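Cysteine synthase (Fusobacterium nucleatum subsp. nucleatum strain ATCC 25586, PDB 5XEM) probably makes L-cysteine from O-acetyl-L-serine and hydrogen sulfide with the help of pyridoxal 5'-phosphate, and can also release hydrogen sulfide from L-cysteine. Local coordinates at residues S186-A189 against K190-E194; V246-D249 against D250-F253; R257-S260 against F261-I265; A273-K276 against A277-Y281. All blocks are in the same frame, centred on the assembly; numbering follows the deposited sequence. Where two conformers were deposited one is given.

Interaction 1: S186-A189 against K190-E194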
loop_
_atom_site.group_PDB
_atom_site.type_symbol
_atom_site.label_atom_id
_atom_site.label_comp_id
_atom_site.label_asym_id
_atom_site.label_seq_id
_atom_site.Cartn_x
_atom_site.Cartn_y
_atom_site.Cartn_z
ATOM N N SER A 186 -15.280 7.157 -17.157
ATOM C CA SER A 186 -15.842 8.207 -18.021
ATOM C C SER A 186 -14.907 9.417 -18.103
ATOM O O SER A 186 -14.730 9.978 -19.161
ATOM C CB SER A 186 -17.235 8.606 -17.552
ATOM O OG SER A 186 -18.087 7.452 -17.495
ATOM N N GLY A 187 -14.276 9.793 -16.989
ATOM C CA GLY A 187 -13.366 10.914 -17.005
ATOM C C GLY A 187 -12.082 10.610 -17.755
ATOM O O GLY A 187 -11.590 11.427 -18.541
ATOM N N THR A 188 -11.527 9.415 -17.541
ATOM C CA THR A 188 -10.305 9.050 -18.220
ATOM C C THR A 188 -10.563 8.880 -19.722
ATOM O O THR A 188 -9.787 9.396 -20.533
ATOM C CB THR A 188 -9.704 7.768 -17.647
ATOM O OG1 THR A 188 -9.651 7.874 -16.210
ATOM C CG2 THR A 188 -8.292 7.528 -18.217
ATOM N N ALA A 189 -11.665 8.205 -20.085
ATOM C CA ALA A 189 -11.972 7.918 -21.489
ATOM C C ALA A 189 -12.239 9.186 -22.266
ATOM O O ALA A 189 -11.864 9.254 -23.444
ATOM C CB ALA A 189 -13.184 6.988 -21.605
ATOM N N LYS A 190 -12.882 10.176 -21.629
ATOM C CA LYS A 190 -13.182 11.458 -22.280
ATOM C C LYS A 190 -11.902 12.158 -22.699
ATOM O O LYS A 190 -11.762 12.588 -23.856
ATOM C CB LYS A 190 -14.011 12.362 -21.391
ATOM C CG LYS A 190 -14.444 13.694 -22.032
ATOM C CD LYS A 190 -15.416 14.435 -21.126
ATOM C CE LYS A 190 -15.815 15.792 -21.695
ATOM N NZ LYS A 190 -16.493 16.672 -20.703
ATOM N N LYS A 191 -10.928 12.215 -21.789
ATOM C CA LYS A 191 -9.667 12.863 -22.103
ATOM C C LYS A 191 -8.908 12.117 -23.176
ATOM O O LYS A 191 -8.394 12.727 -24.130
ATOM C CB LYS A 191 -8.793 13.059 -20.856
ATOM C CG LYS A 191 -7.367 13.545 -21.139
ATOM C CD LYS A 191 -7.274 14.881 -21.864
ATOM C CE LYS A 191 -7.760 16.052 -21.031
ATOM N NZ LYS A 191 -6.968 16.330 -19.807
ATOM N N LEU A 192 -8.835 10.805 -23.039
ATOM C CA LEU A 192 -8.086 9.999 -23.978
ATOM C C LEU A 192 -8.649 10.127 -25.414
ATOM O O LEU A 192 -7.879 10.233 -26.371
ATOM C CB LEU A 192 -8.086 8.532 -23.549
ATOM C CG LEU A 192 -7.302 8.167 -22.272
ATOM C CD1 LEU A 192 -7.419 6.661 -21.992
ATOM C CD2 LEU A 192 -5.859 8.632 -22.347
ATOM N N LYS A 193 -9.976 10.120 -25.539
ATOM C CA LYS A 193 -10.632 10.227 -26.835
ATOM C C LYS A 193 -10.516 11.637 -27.424
ATOM O O LYS A 193 -10.537 11.795 -28.655
ATOM C CB LYS A 193 -12.097 9.791 -26.740
ATOM C CG LYS A 193 -12.241 8.295 -26.875
ATOM C CD LYS A 193 -13.678 7.788 -26.868
ATOM C CE LYS A 193 -13.690 6.358 -27.380
ATOM N NZ LYS A 193 -14.966 5.593 -27.254
ATOM N N GLU A 194 -10.369 12.649 -26.577
ATOM C CA GLU A 194 -10.071 13.999 -27.079
ATOM C C GLU A 194 -8.690 14.079 -27.725
ATOM O O GLU A 194 -8.539 14.715 -28.766
ATOM C CB GLU A 194 -10.205 15.046 -25.995
ATOM C CG GLU A 194 -11.646 15.384 -25.700
ATOM C CD GLU A 194 -11.822 16.238 -24.470
ATOM O OE1 GLU A 194 -10.829 16.640 -23.830
ATOM O OE2 GLU A 194 -12.988 16.535 -24.151
#
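Helix 183-195 is the crossover helix of the beta-alpha-beta unit that runs from strand 174-178 to strand 200-206, and Thr188 and Leu192 meet one turn apart on its buried side. The two run alongside each other, with Thr188 CG2 4.0 Å from Leu192 CD1. With Thr188 OG1 at chi1 -49° beside the backbone N, CG2 is the branch left anti to it, which presents the methyl for packing while OG1 turns back to bond with Ser184 O in the preceding turn. Beneath this pair Leu192 N donates to Thr188 O at 3.0 Å, and Leu192 CG rests 3.3 Å from the same oxygen. The next rung is similar in length, Lys193 N to Ala189 O at 3.0 Å, whereas Lys191 N to Gly187 O is long and weak at 3.4 Å. The lysines diverge from this core: Lys193 NZ forms a salt bridge with Asp242, and Lys191 NZ, at the end of a chain bent at three torsions, bonds to Tyr157 O and pairs with Glu162. Thr188 and Leu192 thus pack between Phe175 of strand 174-178 and helix 151-167, where they touch Ala161 and Leu165 respectively.

Interaction 2: V246-D249 against D250-F253. With CA (calcium ion), chain J.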
loop_
_atom_site.group_PDB
_atom_site.type_symbol
_atom_site.label_atom_id
_atom_site.label_comp_id
_atom_site.label_asym_id
_atom_site.label_seq_id
_atom_site.Cartn_x
_atom_site.Cartn_y
_atom_site.Cartn_z
ATOM N N VAL A 246 -17.856 -7.538 -19.460
ATOM C CA VAL A 246 -18.259 -8.113 -18.204
ATOM C C VAL A 246 -17.253 -9.115 -17.670
ATOM O O VAL A 246 -16.395 -9.610 -18.405
ATOM C CB VAL A 246 -19.634 -8.799 -18.315
ATOM C CG1 VAL A 246 -20.670 -7.820 -18.846
ATOM C CG2 VAL A 246 -19.548 -10.073 -19.179
ATOM N N CYS A 247 -17.401 -9.441 -16.384
ATOM C CA CYS A 247 -16.629 -10.500 -15.758
ATOM C C CYS A 247 -17.450 -11.196 -14.681
ATOM O O CYS A 247 -18.108 -10.554 -13.873
ATOM C CB CYS A 247 -15.351 -9.945 -15.152
ATOM S SG CYS A 247 -14.201 -11.217 -14.581
ATOM N N GLU A 248 -17.422 -12.521 -14.696
ATOM C CA GLU A 248 -18.023 -13.338 -13.640
ATOM C C GLU A 248 -17.199 -13.274 -12.345
ATOM O O GLU A 248 -15.998 -13.055 -12.366
ATOM C CB GLU A 248 -18.186 -14.795 -14.107
ATOM C CG GLU A 248 -19.087 -14.970 -15.343
ATOM C CD GLU A 248 -20.588 -14.987 -15.028
ATOM O OE1 GLU A 248 -20.992 -14.852 -13.854
ATOM O OE2 GLU A 248 -21.385 -15.159 -15.977
ATOM N N ASP A 249 -17.868 -13.474 -11.228
ATOM C CA ASP A 249 -17.212 -13.434 -9.918
ATOM C C ASP A 249 -16.016 -14.385 -9.855
ATOM O O ASP A 249 -14.940 -13.983 -9.445
ATOM C CB ASP A 249 -18.196 -13.836 -8.832
ATOM C CG ASP A 249 -19.319 -12.828 -8.608
ATOM O OD1 ASP A 249 -19.214 -11.650 -9.073
ATOM O OD2 ASP A 249 -20.296 -13.211 -7.936
ATOM N N ASP A 250 -16.207 -15.652 -10.251
ATOM C CA ASP A 250 -15.139 -16.646 -10.114
ATOM C C ASP A 250 -13.917 -16.282 -10.939
ATOM O O ASP A 250 -12.787 -16.394 -10.464
ATOM C CB ASP A 250 -15.636 -18.120 -10.365
ATOM C CG ASP A 250 -16.330 -18.352 -11.751
ATOM O OD1 ASP A 250 -16.522 -17.384 -12.535
ATOM O OD2 ASP A 250 -16.682 -19.523 -12.049
ATOM N N ASP A 251 -14.128 -15.816 -12.160
ATOM C CA ASP A 251 -13.032 -15.416 -13.040
ATOM C C ASP A 251 -12.256 -14.204 -12.486
ATOM O O ASP A 251 -11.023 -14.142 -12.617
ATOM C CB ASP A 251 -13.558 -15.084 -14.435
ATOM C CG ASP A 251 -14.133 -16.287 -15.155
ATOM O OD1 ASP A 251 -13.728 -17.431 -14.829
ATOM O OD2 ASP A 251 -14.994 -16.087 -16.048
ATOM N N ALA A 252 -12.970 -13.275 -11.846
ATOM C CA ALA A 252 -12.325 -12.110 -11.226
ATOM C C ALA A 252 -11.362 -12.545 -10.104
ATOM O O ALA A 252 -10.242 -12.065 -10.040
ATOM C CB ALA A 252 -13.365 -11.106 -10.698
ATOM N N PHE A 253 -11.815 -13.440 -9.230
ATOM C CA PHE A 253 -10.982 -13.967 -8.163
ATOM C C PHE A 253 -9.801 -14.748 -8.746
ATOM O O PHE A 253 -8.657 -14.598 -8.296
ATOM C CB PHE A 253 -11.793 -14.841 -7.200
ATOM C CG PHE A 253 -12.574 -14.046 -6.186
ATOM C CD1 PHE A 253 -11.942 -13.524 -5.066
ATOM C CD2 PHE A 253 -13.907 -13.774 -6.376
ATOM C CE1 PHE A 253 -12.645 -12.760 -4.142
ATOM C CE2 PHE A 253 -14.617 -13.024 -5.451
ATOM C CZ PHE A 253 -13.998 -12.523 -4.342
HETATM CA CA CA J . -17.646 -18.837 -14.337
HETATM O O HOH W 1 -16.095 -13.788 -17.013
HETATM O O HOH W 2 -15.102 -19.786 -14.862
HETATM O O HOH W 3 -16.931 -17.776 -16.255
#
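Cys247 SG reaches forward over the start of the helix and rests against Asp251 and Ala252, 3.9 Å from Asp251 CB and 4.0 Å from Ala252 CB. With chi1 at -171°, SG lies opposite the backbone N and projects toward the first turn. Asp250 and Asp251 face the calcium ion; of Glu248 only CB comes close, while its carboxylate points elsewhere. Asp250 has CG between its backbone N and carbonyl carbon (chi1 56°), a turn that folds the carboxylate back toward the helix start, with OD1 3.5 Å from Glu248 CB. From there it is a bidentate ligand of the calcium ion, OD1 and OD2 each at 2.6 Å, and OD1 also takes a weak bond from Asp251 N. Two water oxygens, 2.3 and 2.8 Å from the calcium ion, are bound as well.

This is the junction of strand 245-247 with helix 249-263, and Glu248 occupies the N-cap position; its carbonyl oxygen receives Ala252 N at 3.1 Å in the first helical turn. Asp251 serves the metal from the second shell: OD1 accepts a hydrogen bond from one calcium-bound water and OD2 from the other. OD2 also accepts from a third water, which in turn takes the N-H of Glu248, tying the cap to the metal site. The calcium ion probably eases the repulsion between the two aspartates. Asp249 OD1 accepts from Lys221 N, while Asp249 O accepts from Phe253 N and also lies near the plane of the Phe253 ring, 3.2 Å from CD2. The ring itself reaches Ile269 of helix 269-284.

Interaction 3: R257-S260 against F261-I265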
loop_
_atom_site.group_PDB
_atom_site.type_symbol
_atom_site.label_atom_id
_atom_site.label_comp_id
_atom_site.label_asym_id
_atom_site.label_seq_id
_atom_site.Cartn_x
_atom_site.Cartn_y
_atom_site.Cartn_z
ATOM N N ARG A 257 -5.765 -13.687 -8.361
ATOM C CA ARG A 257 -4.737 -14.625 -7.896
ATOM C C ARG A 257 -3.613 -14.809 -8.917
ATOM O O ARG A 257 -2.449 -14.877 -8.532
ATOM C CB ARG A 257 -5.344 -15.970 -7.518
ATOM C CG ARG A 257 -6.233 -15.952 -6.285
ATOM C CD ARG A 257 -6.760 -17.355 -6.000
ATOM N NE ARG A 257 -7.985 -17.344 -5.196
ATOM C CZ ARG A 257 -9.211 -17.680 -5.604
ATOM N NH1 ARG A 257 -9.426 -18.097 -6.855
ATOM N NH2 ARG A 257 -10.227 -17.617 -4.756
ATOM N N GLU A 258 -3.941 -14.884 -10.203
ATOM C CA GLU A 258 -2.942 -15.085 -11.230
ATOM C C GLU A 258 -2.000 -13.880 -11.293
ATOM O O GLU A 258 -0.778 -14.034 -11.469
ATOM C CB GLU A 258 -3.624 -15.333 -12.577
ATOM C CG GLU A 258 -2.724 -15.945 -13.631
ATOM C CD GLU A 258 -2.312 -17.366 -13.315
ATOM O OE1 GLU A 258 -2.712 -17.915 -12.265
ATOM O OE2 GLU A 258 -1.555 -17.933 -14.124
ATOM N N LEU A 259 -2.557 -12.672 -11.130
ATOM C CA LEU A 259 -1.725 -11.460 -11.133
ATOM C C LEU A 259 -0.694 -11.478 -10.005
ATOM O O LEU A 259 0.460 -11.101 -10.200
ATOM C CB LEU A 259 -2.596 -10.189 -11.046
ATOM C CG LEU A 259 -3.283 -9.767 -12.356
ATOM C CD1 LEU A 259 -4.470 -8.843 -12.058
ATOM C CD2 LEU A 259 -2.284 -9.110 -13.301
ATOM N N SER A 260 -1.105 -11.894 -8.817
ATOM C CA SER A 260 -0.189 -11.856 -7.701
ATOM C C SER A 260 0.812 -12.999 -7.856
ATOM O O SER A 260 1.997 -12.794 -7.611
ATOM C CB SER A 260 -0.878 -11.856 -6.326
ATOM O OG SER A 260 -1.830 -12.887 -6.200
ATOM N N PHE A 261 0.340 -14.180 -8.257
ATOM C CA PHE A 261 1.237 -15.344 -8.472
ATOM C C PHE A 261 2.272 -15.141 -9.549
ATOM O O PHE A 261 3.417 -15.555 -9.386
ATOM C CB PHE A 261 0.454 -16.583 -8.877
ATOM C CG PHE A 261 -0.355 -17.217 -7.781
ATOM C CD1 PHE A 261 -0.129 -16.956 -6.438
ATOM C CD2 PHE A 261 -1.372 -18.122 -8.120
ATOM C CE1 PHE A 261 -0.883 -17.581 -5.453
ATOM C CE2 PHE A 261 -2.136 -18.752 -7.139
ATOM C CZ PHE A 261 -1.882 -18.482 -5.798
ATOM N N LYS A 262 1.864 -14.586 -10.683
ATOM C CA LYS A 262 2.702 -14.531 -11.896
ATOM C C LYS A 262 3.369 -13.194 -12.132
ATOM O O LYS A 262 4.428 -13.141 -12.753
ATOM C CB LYS A 262 1.879 -14.895 -13.137
ATOM C CG LYS A 262 1.121 -16.201 -13.046
ATOM C CD LYS A 262 2.028 -17.386 -12.751
ATOM C CE LYS A 262 1.245 -18.700 -12.815
ATOM N NZ LYS A 262 1.873 -19.761 -11.975
ATOM N N GLU A 263 2.785 -12.106 -11.631
ATOM C CA GLU A 263 3.364 -10.785 -11.825
ATOM C C GLU A 263 3.821 -10.069 -10.552
ATOM O O GLU A 263 4.419 -8.974 -10.642
ATOM C CB GLU A 263 2.393 -9.868 -12.596
ATOM C CG GLU A 263 1.863 -10.423 -13.909
ATOM C CD GLU A 263 2.887 -10.439 -15.044
ATOM O OE1 GLU A 263 3.813 -9.606 -15.122
ATOM O OE2 GLU A 263 2.764 -11.323 -15.909
ATOM N N GLY A 264 3.522 -10.618 -9.378
ATOM C CA GLY A 264 3.776 -9.901 -8.121
ATOM C C GLY A 264 2.939 -8.622 -7.995
ATOM O O GLY A 264 3.299 -7.707 -7.261
ATOM N N ILE A 265 1.776 -8.584 -8.657
ATOM C CA ILE A 265 0.870 -7.446 -8.570
ATOM C C ILE A 265 -0.293 -7.886 -7.685
ATOM O O ILE A 265 -1.027 -8.823 -8.035
ATOM C CB ILE A 265 0.336 -7.022 -9.954
ATOM C CG1 ILE A 265 1.439 -6.477 -10.836
ATOM C CG2 ILE A 265 -0.815 -6.023 -9.816
ATOM C CD1 ILE A 265 1.055 -6.365 -12.306
#
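Residues 257-262 continue helix 249-263, and Gly264 is the first to leave helical phi/psi, with a positive phi (64°). Phe261 N to Arg257 O and Lys262 N to Glu258 O are regular helical bonds, the second 2.8 Å long. Leu259 O then takes two donors from opposite faces of its carbonyl plane, Glu263 N at 2.9 Å and Ile265 N at 3.2 Å. Gly264 N to Ser260 O is weak, with an N-H...O angle of 133°.

Among the side chains, the Phe261 ring lies with one face over Arg257 O, which is 3.2 Å from CG. In one of the two modelled conformers of Glu258, CG is anti to the backbone N (chi1 -163°) and the chain bends at chi2, bringing the carboxylate obliquely across the Lys262 chain. In that conformer OE1 sits at the edge of the Phe261 ring, near its plane, and OE2 comes 3.2 Å from Lys262 CE but remains 4.4 Å from NZ, too far for a salt bridge. On the buried side Leu259 CD2 meets Ile265 CD1 at 4.4 Å, beside Ile22. Glu263 directs both carboxylate oxygens to the backbone amides of Asn23, Asn24 and Ile25. Ser260 OG bonds to Ala110 O of the second subunit, and Phe261 packs on the same residue. The arrangement is thus a helix C-terminus at the dimer interface, where the chain turns at a positive-phi glycine and Leu259 O takes both Glu263 N and Ile265 N.

Interaction 4: A273-K276 against A277-Y281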
loop_
_atom_site.group_PDB
_atom_site.type_symbol
_atom_site.label_atom_id
_atom_site.label_comp_id
_atom_site.label_asym_id
_atom_site.label_seq_id
_atom_site.Cartn_x
_atom_site.Cartn_y
_atom_site.Cartn_z
ATOM N N ALA A 273 -11.164 -8.570 -12.189
ATOM C CA ALA A 273 -12.298 -8.485 -13.136
ATOM C C ALA A 273 -11.946 -7.714 -14.396
ATOM O O ALA A 273 -12.195 -8.192 -15.527
ATOM C CB ALA A 273 -13.499 -7.875 -12.432
ATOM N N THR A 274 -11.352 -6.526 -14.214
ATOM C CA THR A 274 -10.998 -5.635 -15.311
ATOM C C THR A 274 -9.884 -6.221 -16.174
ATOM O O THR A 274 -9.943 -6.181 -17.422
ATOM C CB THR A 274 -10.609 -4.239 -14.772
ATOM O OG1 THR A 274 -11.677 -3.760 -13.958
ATOM C CG2 THR A 274 -10.322 -3.256 -15.899
ATOM N N PHE A 275 -8.911 -6.835 -15.508
ATOM C CA PHE A 275 -7.815 -7.467 -16.192
ATOM C C PHE A 275 -8.312 -8.686 -16.972
ATOM O O PHE A 275 -7.892 -8.913 -18.087
ATOM C CB PHE A 275 -6.699 -7.887 -15.227
ATOM C CG PHE A 275 -5.464 -8.324 -15.928
ATOM C CD1 PHE A 275 -4.591 -7.387 -16.446
ATOM C CD2 PHE A 275 -5.197 -9.670 -16.119
ATOM C CE1 PHE A 275 -3.461 -7.788 -17.116
ATOM C CE2 PHE A 275 -4.063 -10.082 -16.803
ATOM C CZ PHE A 275 -3.195 -9.135 -17.298
ATOM N N LYS A 276 -9.225 -9.450 -16.401
ATOM C CA LYS A 276 -9.769 -10.622 -17.098
ATOM C C LYS A 276 -10.531 -10.182 -18.353
ATOM O O LYS A 276 -10.379 -10.773 -19.430
ATOM C CB LYS A 276 -10.652 -11.429 -16.144
ATOM C CG LYS A 276 -11.534 -12.465 -16.809
ATOM C CD LYS A 276 -10.758 -13.557 -17.517
ATOM C CE LYS A 276 -11.745 -14.596 -18.048
ATOM N NZ LYS A 276 -11.180 -15.278 -19.244
ATOM N N ALA A 277 -11.321 -9.125 -18.222
ATOM C CA ALA A 277 -12.054 -8.569 -19.356
ATOM C C ALA A 277 -11.072 -8.080 -20.416
ATOM O O ALA A 277 -11.322 -8.219 -21.630
ATOM C CB ALA A 277 -12.951 -7.432 -18.904
ATOM N N ALA A 278 -9.950 -7.509 -19.980
ATOM C CA ALA A 278 -8.919 -7.045 -20.912
ATOM C C ALA A 278 -8.243 -8.180 -21.632
ATOM O O ALA A 278 -7.900 -8.040 -22.815
ATOM C CB ALA A 278 -7.866 -6.196 -20.210
ATOM N N LEU A 279 -8.004 -9.271 -20.916
ATOM C CA LEU A 279 -7.394 -10.456 -21.518
ATOM C C LEU A 279 -8.331 -11.069 -22.535
ATOM O O LEU A 279 -7.879 -11.500 -23.572
ATOM C CB LEU A 279 -7.077 -11.499 -20.475
ATOM C CG LEU A 279 -5.722 -11.445 -19.803
ATOM C CD1 LEU A 279 -5.523 -12.708 -18.957
ATOM C CD2 LEU A 279 -4.600 -11.352 -20.825
ATOM N N ASP A 280 -9.628 -11.122 -22.227
ATOM C CA ASP A 280 -10.620 -11.628 -23.176
ATOM C C ASP A 280 -10.654 -10.763 -24.421
ATOM O O ASP A 280 -10.699 -11.285 -25.539
ATOM C CB ASP A 280 -12.018 -11.645 -22.571
ATOM C CG ASP A 280 -12.196 -12.686 -21.525
ATOM O OD1 ASP A 280 -11.312 -13.558 -21.380
ATOM O OD2 ASP A 280 -13.239 -12.649 -20.838
ATOM N N TYR A 281 -10.628 -9.447 -24.233
ATOM C CA TYR A 281 -10.575 -8.507 -25.342
ATOM C C TYR A 281 -9.315 -8.714 -26.169
ATOM O O TYR A 281 -9.386 -8.796 -27.405
ATOM C CB TYR A 281 -10.678 -7.061 -24.864
ATOM C CG TYR A 281 -10.642 -6.081 -26.013
ATOM C CD1 TYR A 281 -11.799 -5.741 -26.696
ATOM C CD2 TYR A 281 -9.434 -5.532 -26.445
ATOM C CE1 TYR A 281 -11.767 -4.863 -27.773
ATOM C CE2 TYR A 281 -9.391 -4.654 -27.521
ATOM C CZ TYR A 281 -10.555 -4.332 -28.179
ATOM O OH TYR A 281 -10.509 -3.445 -29.223
#
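Phe275 lays the CE2 corner of its ring obliquely against Leu279, with CE2 3.7 Å from both Leu279 CG and Leu279 CD1. CG anti to the backbone N (chi1 -170°) sends the ring forward along the helix, toward Leu279, and it fills the side of helix 269-284 that faces Met255 and Leu259 of helix 249-263 and Ile32 of strand 31-36. Below the pair Leu279 N donates to Phe275 O at 2.9 Å, one of four successive bonds of the same helical pattern that begin with Ala277 N to Ala273 O. Ala278 and Thr274 look toward Ile176 of strand 174-178, while Thr274 OG1 bonds to Ser270 O one turn back. Round the helix, Lys276 bends at chi2 (63°) and crosses Asp280 so that NZ reaches OD1 at 2.7 Å, on the syn lone pair of that oxygen. Asp280 OD1 also has a weak bond to a 2-(2-methoxyethoxy)ethanol molecule, probably from the crystallisation liquor, in a pocket shared with Phe28, Asp251, Glu254 and Met255. The salt bridge spans one turn at the partly exposed edge, where each charge probably steadies the other's ionised form and the carboxylate is held from swinging away.

Overall arrangement
All four contacts are local, between residues a few positions apart, yet their surroundings differ. Interactions 1 and 4 are buried and belong to helices touching strand 174-178, with centres about 19 Å apart; a threonine methyl meets a leucine in interaction 1, a phenylalanine ring a leucine in interaction 4, and charged groups lie further round. Interactions 2 and 3 hold the two ends of helix 249-263 and are partly buried: the first is an acidic N-terminus with a calcium ion, the second a glycine-closed C-terminus at the subunit interface. Interaction 4 joins them, since Ala273 packs on Ala252 and Cys247 while Phe275 meets Leu259, holding helices 249-263 and 269-284 together. Interaction 1 touches none of the others.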